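Local structure of spore coat polysaccharide biosynthesis protein spsE (Bacillus subtilis, 1VLI) at residues A35-D40 / G257-F262; F47-A52 / K247-D252. The protein probably acts as an N-acylneuraminate-9-phosphate synthase of the NeuB family in the pathway that makes the spore coat polysaccharide. All blocks are in the same frame, centred on the assembly; numbering follows the deposited sequence.

Contact 1 (A35-D40 / G257-F262); sequences AGINHD and GADHSF
The H260 imidazole carries the amide of N38 over one face and the carboxylate of D40 at its edge. The amide is stacked on the ring with the two planes 22° apart, its OD1 above the ring centre, while the CB of N38 lies 3.5 Å from CE1 of H260. At the edge, NE2 of H260 gives a nearly straight hydrogen bond of 2.9 Å to OD1 of D40, which lies in the ring plane and accepts the N-H on its syn side, somewhat out of the carboxylate plane; a second bond from NE2 to OD2 is weak. The carboxylate is turned 62° from the ring. T250 OG1 holds the other ring nitrogen, ND1, so both nitrogens have partners and the ring's rotation is fixed. The residues 35-40 begin at the C-terminal end of the TIM-barrel strand 30-36 and run through two successive beta turns, A35 to N38 and I37 to D40; 257-262 belongs to the loop after the neighbouring strand 244-248, so the contact joins two adjacent loops on the rim of the barrel. With CG anti to the carbonyl carbon (chi1 -69°), N38 sends OD1 to the D259 backbone, accepting its N-H at 3.1 Å in the carbonyl plane. A water accepts from the I37 N at 2.7 Å and lies 2.7 Å from D259 OD2, to which it probably donates; N38 OD1 is a weak further partner. Beside these polar links, CG1 of I37 packs alongside CB of A258 at 3.9 Å.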
loop_
_atom_site.group_PDB
_atom_site.type_symbol
_atom_site.label_atom_id
_atom_site.label_comp_id
_atom_site.label_asym_id
_atom_site.label_seq_id
_atom_site.Cartn_x
_atom_site.Cartn_y
_atom_site.Cartn_z
ATOM N N ALA A 35 -8.580 5.337 7.545
ATOM C CA ALA A 35 -8.638 5.775 8.947
ATOM C C ALA A 35 -7.255 5.838 9.598
ATOM O O ALA A 35 -7.038 6.645 10.509
ATOM C CB ALA A 35 -9.585 4.872 9.756
ATOM N N GLY A 36 -6.329 4.997 9.128
ATOM C CA GLY A 36 -4.947 5.016 9.588
ATOM C C GLY A 36 -4.826 4.666 11.063
ATOM O O GLY A 36 -5.132 3.538 11.467
ATOM N N ILE A 37 -4.358 5.636 11.854
ATOM C CA ILE A 37 -4.296 5.524 13.314
ATOM C C ILE A 37 -5.136 6.597 14.012
ATOM O O ILE A 37 -5.021 6.788 15.213
ATOM C CB ILE A 37 -2.830 5.541 13.846
ATOM C CG1 ILE A 37 -2.122 6.872 13.570
ATOM C CG2 ILE A 37 -2.035 4.366 13.317
ATOM C CD1 ILE A 37 -0.778 7.007 14.353
ATOM N N ASN A 38 -6.007 7.256 13.253
ATOM C CA ASN A 38 -6.808 8.374 13.749
ATOM C C ASN A 38 -7.872 8.038 14.816
ATOM O O ASN A 38 -8.684 8.893 15.176
ATOM C CB ASN A 38 -7.459 9.130 12.581
ATOM C CG ASN A 38 -6.444 9.899 11.716
ATOM O OD1 ASN A 38 -5.277 10.053 12.076
ATOM N ND2 ASN A 38 -6.908 10.394 10.570
ATOM N N HIS A 39 -7.857 6.811 15.325
ATOM C CA HIS A 39 -8.693 6.419 16.479
ATOM C C HIS A 39 -8.063 6.818 17.828
ATOM O O HIS A 39 -8.679 6.666 18.880
ATOM C CB HIS A 39 -8.914 4.907 16.458
ATOM C CG HIS A 39 -7.650 4.119 16.293
ATOM N ND1 HIS A 39 -6.702 4.015 17.287
ATOM C CD2 HIS A 39 -7.180 3.390 15.253
ATOM C CE1 HIS A 39 -5.707 3.252 16.875
ATOM N NE2 HIS A 39 -5.970 2.860 15.642
ATOM N N ASP A 40 -6.815 7.278 17.765
ATOM C CA ASP A 40 -6.030 7.753 18.894
ATOM C C ASP A 40 -5.947 6.754 20.063
ATOM O O ASP A 40 -5.861 7.163 21.210
ATOM C CB ASP A 40 -6.561 9.116 19.359
ATOM C CG ASP A 40 -6.299 10.251 18.350
ATOM O OD1 ASP A 40 -5.339 10.158 17.529
ATOM O OD2 ASP A 40 -7.001 11.297 18.331
ATOM N N GLY A 257 -2.456 16.252 15.783
ATOM C CA GLY A 257 -2.413 15.458 14.554
ATOM C C GLY A 257 -1.606 14.180 14.492
ATOM O O GLY A 257 -0.398 14.232 14.269
ATOM N N ALA A 258 -2.273 13.037 14.676
ATOM C CA ALA A 258 -1.767 11.747 14.175
ATOM C C ALA A 258 -1.589 11.882 12.643
ATOM O O ALA A 258 -0.489 12.178 12.178
ATOM C CB ALA A 258 -2.719 10.606 14.542
ATOM N N ASP A 259 -2.662 11.698 11.870
ATOM C CA ASP A 259 -2.746 12.228 10.493
ATOM C C ASP A 259 -3.995 13.085 10.390
ATOM O O ASP A 259 -4.699 13.029 9.389
ATOM C CB ASP A 259 -2.872 11.106 9.457
ATOM C CG ASP A 259 -1.633 10.228 9.376
ATOM O OD1 ASP A 259 -0.682 10.579 8.629
ATOM O OD2 ASP A 259 -1.542 9.149 10.005
ATOM N N HIS A 260 -4.279 13.866 11.428
ATOM C CA HIS A 260 -5.602 14.463 11.589
ATOM C C HIS A 260 -5.799 15.702 10.755
ATOM O O HIS A 260 -6.844 15.884 10.129
ATOM C CB HIS A 260 -5.863 14.804 13.059
ATOM C CG HIS A 260 -6.151 13.613 13.911
ATOM N ND1 HIS A 260 -7.334 12.910 13.831
ATOM C CD2 HIS A 260 -5.417 13.003 14.868
ATOM C CE1 HIS A 260 -7.311 11.911 14.692
ATOM N NE2 HIS A 260 -6.157 11.944 15.334
ATOM N N SER A 261 -4.778 16.549 10.764
ATOM C CA SER A 261 -4.883 17.933 10.285
ATOM C C SER A 261 -5.230 18.054 8.811
ATOM O O SER A 261 -5.932 18.995 8.395
ATOM C CB SER A 261 -3.581 18.685 10.573
ATOM O OG SER A 261 -2.468 17.887 10.221
ATOM N N PHE A 262 -4.740 17.091 8.036
ATOM C CA PHE A 262 -4.880 17.124 6.587
ATOM C C PHE A 262 -5.869 16.074 6.031
ATOM O O PHE A 262 -6.136 16.048 4.824
ATOM C CB PHE A 262 -3.490 17.043 5.927
ATOM C CG PHE A 262 -2.548 18.175 6.332
ATOM C CD1 PHE A 262 -2.796 19.502 5.927
ATOM C CD2 PHE A 262 -1.406 17.912 7.104
ATOM C CE1 PHE A 262 -1.923 20.555 6.292
ATOM C CE2 PHE A 262 -0.523 18.958 7.475
ATOM C CZ PHE A 262 -0.785 20.279 7.067
HETATM O O HOH W 1 -3.888 8.003 10.545
#

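Contact 2 (F47-A52 / K247-D252)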
loop_
_atom_site.group_PDB
_atom_site.type_symbol
_atom_site.label_atom_id
_atom_site.label_comp_id
_atom_site.label_asym_id
_atom_site.label_seq_id
_atom_site.Cartn_x
_atom_site.Cartn_y
_atom_site.Cartn_z
ATOM N N PHE A 47 -14.833 2.937 16.313
ATOM C CA PHE A 47 -16.236 2.725 15.898
ATOM C C PHE A 47 -16.818 3.971 15.253
ATOM O O PHE A 47 -17.611 3.860 14.301
ATOM C CB PHE A 47 -17.165 2.307 17.064
ATOM C CG PHE A 47 -16.873 0.929 17.636
ATOM C CD1 PHE A 47 -16.501 -0.132 16.816
ATOM C CD2 PHE A 47 -17.019 0.686 19.002
ATOM C CE1 PHE A 47 -16.242 -1.391 17.342
ATOM C CE2 PHE A 47 -16.757 -0.586 19.544
ATOM C CZ PHE A 47 -16.373 -1.623 18.711
ATOM N N ALA A 48 -16.443 5.149 15.762
ATOM C CA ALA A 48 -16.953 6.405 15.199
ATOM C C ALA A 48 -16.383 6.666 13.782
ATOM O O ALA A 48 -17.082 7.192 12.904
ATOM C CB ALA A 48 -16.673 7.569 16.136
ATOM N N LEU A 49 -15.135 6.271 13.553
ATOM C CA LEU A 49 -14.530 6.411 12.215
ATOM C C LEU A 49 -15.265 5.520 11.223
ATOM O O LEU A 49 -15.735 5.991 10.203
ATOM C CB LEU A 49 -13.038 6.122 12.256
ATOM C CG LEU A 49 -12.192 7.259 12.838
ATOM C CD1 LEU A 49 -10.910 6.686 13.429
ATOM C CD2 LEU A 49 -11.883 8.340 11.786
ATOM N N ILE A 50 -15.420 4.249 11.576
ATOM C CA ILE A 50 -16.331 3.334 10.879
ATOM C C ILE A 50 -17.659 3.984 10.557
ATOM O O ILE A 50 -18.052 3.955 9.398
ATOM C CB ILE A 50 -16.507 1.989 11.673
ATOM C CG1 ILE A 50 -15.129 1.319 11.795
ATOM C CG2 ILE A 50 -17.477 1.045 10.962
ATOM C CD1 ILE A 50 -15.104 -0.072 12.328
ATOM N N ASP A 51 -18.324 4.603 11.546
ATOM C CA ASP A 51 -19.607 5.309 11.329
ATOM C C ASP A 51 -19.509 6.358 10.255
ATOM O O ASP A 51 -20.362 6.429 9.368
ATOM C CB ASP A 51 -20.096 6.034 12.590
ATOM C CG ASP A 51 -20.650 5.089 13.660
ATOM O OD1 ASP A 51 -21.299 4.072 13.323
ATOM O OD2 ASP A 51 -20.505 5.318 14.880
ATOM N N ALA A 52 -18.484 7.200 10.367
ATOM C CA ALA A 52 -18.278 8.310 9.436
ATOM C C ALA A 52 -18.102 7.823 7.993
ATOM O O ALA A 52 -18.689 8.391 7.064
ATOM C CB ALA A 52 -17.085 9.143 9.871
ATOM N N LYS A 247 -8.721 7.907 0.214
ATOM C CA LYS A 247 -8.511 9.205 0.871
ATOM C C LYS A 247 -8.498 9.026 2.383
ATOM O O LYS A 247 -9.306 8.237 2.913
ATOM C CB LYS A 247 -9.633 10.177 0.485
ATOM C CG LYS A 247 -9.383 11.662 0.791
ATOM C CD LYS A 247 -8.740 12.399 -0.358
ATOM C CE LYS A 247 -8.989 13.903 -0.253
ATOM N NZ LYS A 247 -8.203 14.647 -1.288
ATOM N N HIS A 248 -7.591 9.740 3.067
ATOM C CA HIS A 248 -7.569 9.760 4.539
ATOM C C HIS A 248 -8.767 10.545 5.066
ATOM O O HIS A 248 -9.177 11.561 4.464
ATOM C CB HIS A 248 -6.309 10.405 5.093
ATOM C CG HIS A 248 -5.054 9.659 4.773
ATOM N ND1 HIS A 248 -4.256 9.104 5.747
ATOM C CD2 HIS A 248 -4.450 9.385 3.589
ATOM C CE1 HIS A 248 -3.216 8.515 5.179
ATOM N NE2 HIS A 248 -3.308 8.672 3.870
ATOM N N PHE A 249 -9.330 10.055 6.175
ATOM C CA PHE A 249 -10.340 10.796 6.895
ATOM C C PHE A 249 -10.122 10.705 8.402
ATOM O O PHE A 249 -9.439 9.811 8.898
ATOM C CB PHE A 249 -11.746 10.328 6.516
ATOM C CG PHE A 249 -12.206 9.087 7.235
ATOM C CD1 PHE A 249 -11.668 7.849 6.917
ATOM C CD2 PHE A 249 -13.207 9.161 8.206
ATOM C CE1 PHE A 249 -12.093 6.701 7.548
ATOM C CE2 PHE A 249 -13.661 8.012 8.862
ATOM C CZ PHE A 249 -13.105 6.777 8.545
ATOM N N THR A 250 -10.688 11.664 9.116
ATOM C CA THR A 250 -10.607 11.692 10.561
ATOM C C THR A 250 -11.986 12.036 11.077
ATOM O O THR A 250 -12.894 12.268 10.292
ATOM C CB THR A 250 -9.558 12.712 11.040
ATOM O OG1 THR A 250 -9.582 12.780 12.472
ATOM C CG2 THR A 250 -9.940 14.146 10.595
ATOM N N ILE A 251 -12.134 12.063 12.393
ATOM C CA ILE A 251 -13.408 12.373 13.022
ATOM C C ILE A 251 -13.460 13.866 13.334
ATOM O O ILE A 251 -14.544 14.449 13.478
ATOM C CB ILE A 251 -13.627 11.443 14.287
ATOM C CG1 ILE A 251 -15.099 11.093 14.465
ATOM C CG2 ILE A 251 -12.984 11.978 15.594
ATOM C CD1 ILE A 251 -15.581 10.042 13.496
ATOM N N ASP A 252 -12.275 14.479 13.403
ATOM C CA ASP A 252 -12.107 15.893 13.767
ATOM C C ASP A 252 -10.703 16.375 13.382
ATOM O O ASP A 252 -9.710 15.914 13.946
ATOM C CB ASP A 252 -12.349 16.076 15.279
ATOM C CG ASP A 252 -11.965 17.453 15.790
ATOM O OD1 ASP A 252 -11.807 18.398 14.988
ATOM O OD2 ASP A 252 -11.812 17.686 17.004
#
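In the TIM barrel of this NeuB-family protein, helix 43-56 follows strand 30-36 and packs here against the chain leaving the neighbouring strand 244-248. The contact is apolar, with no hydrogen bond between 47-52 and 247-252, and F249 and I251, in the loop just after the strand, carry it. The F249 ring drives its CE2-CZ edge at the helix backbone, where the carbonyl oxygen of L49 lies close to the ring plane, 3.2 Å from CE2. Its CG sits between the backbone N and the carbonyl carbon (chi1 82°), a position that turns the ring toward the helix while A33 and A35 of strand 30-36 and L269 of helix 266-285 also touch it. L49 meets the ring at a slant: CD2 reaches CE2 of F249 at 3.4 Å, and the same methyl rests on the T250-I251 peptide, 3.8 Å from the I251 N. The small side chain of A52, one turn further along the helix, brings its CB to 3.7 Å from CE2 of F249. An alanine in place of F249 would probably open a gap between the helix and strand 30-36, leaving the L49 methyl and A52 CB without their aromatic partner. The CB of T250 points away from the helix. H248, the residue before F249, binds the zinc ion together with H226, while the CB of F249 points toward the helix. CD1 of I251 reaches the A48 carbonyl oxygen at 3.3 Å, with the A48 CB 3.8 Å from that same methyl.

Contacts 1 and 2 lie side by side, their centres 9 Å apart, and the residues of contact 2 all fall, in sequence, between the two segments of contact 1. Two probable hydrogen bonds join them: H260 ND1 with T250 OG1 at 2.6 Å, and N38 ND2 with F249 O at 3.1 Å. The N38 O also packs on L49 CD1 at 3.6 Å. Strands 30-36 and 244-248 are neighbours in the barrel sheet, so contact 1 joins the loops that follow the two strands, and contact 2 packs helix 43-56 against the chain after 244-248. H226 and H248 of contact 2 bind the zinc ion. The side chain of D259 is about 7 Å from the zinc ion. The side chain of F249 is about 11 Å from the zinc ion.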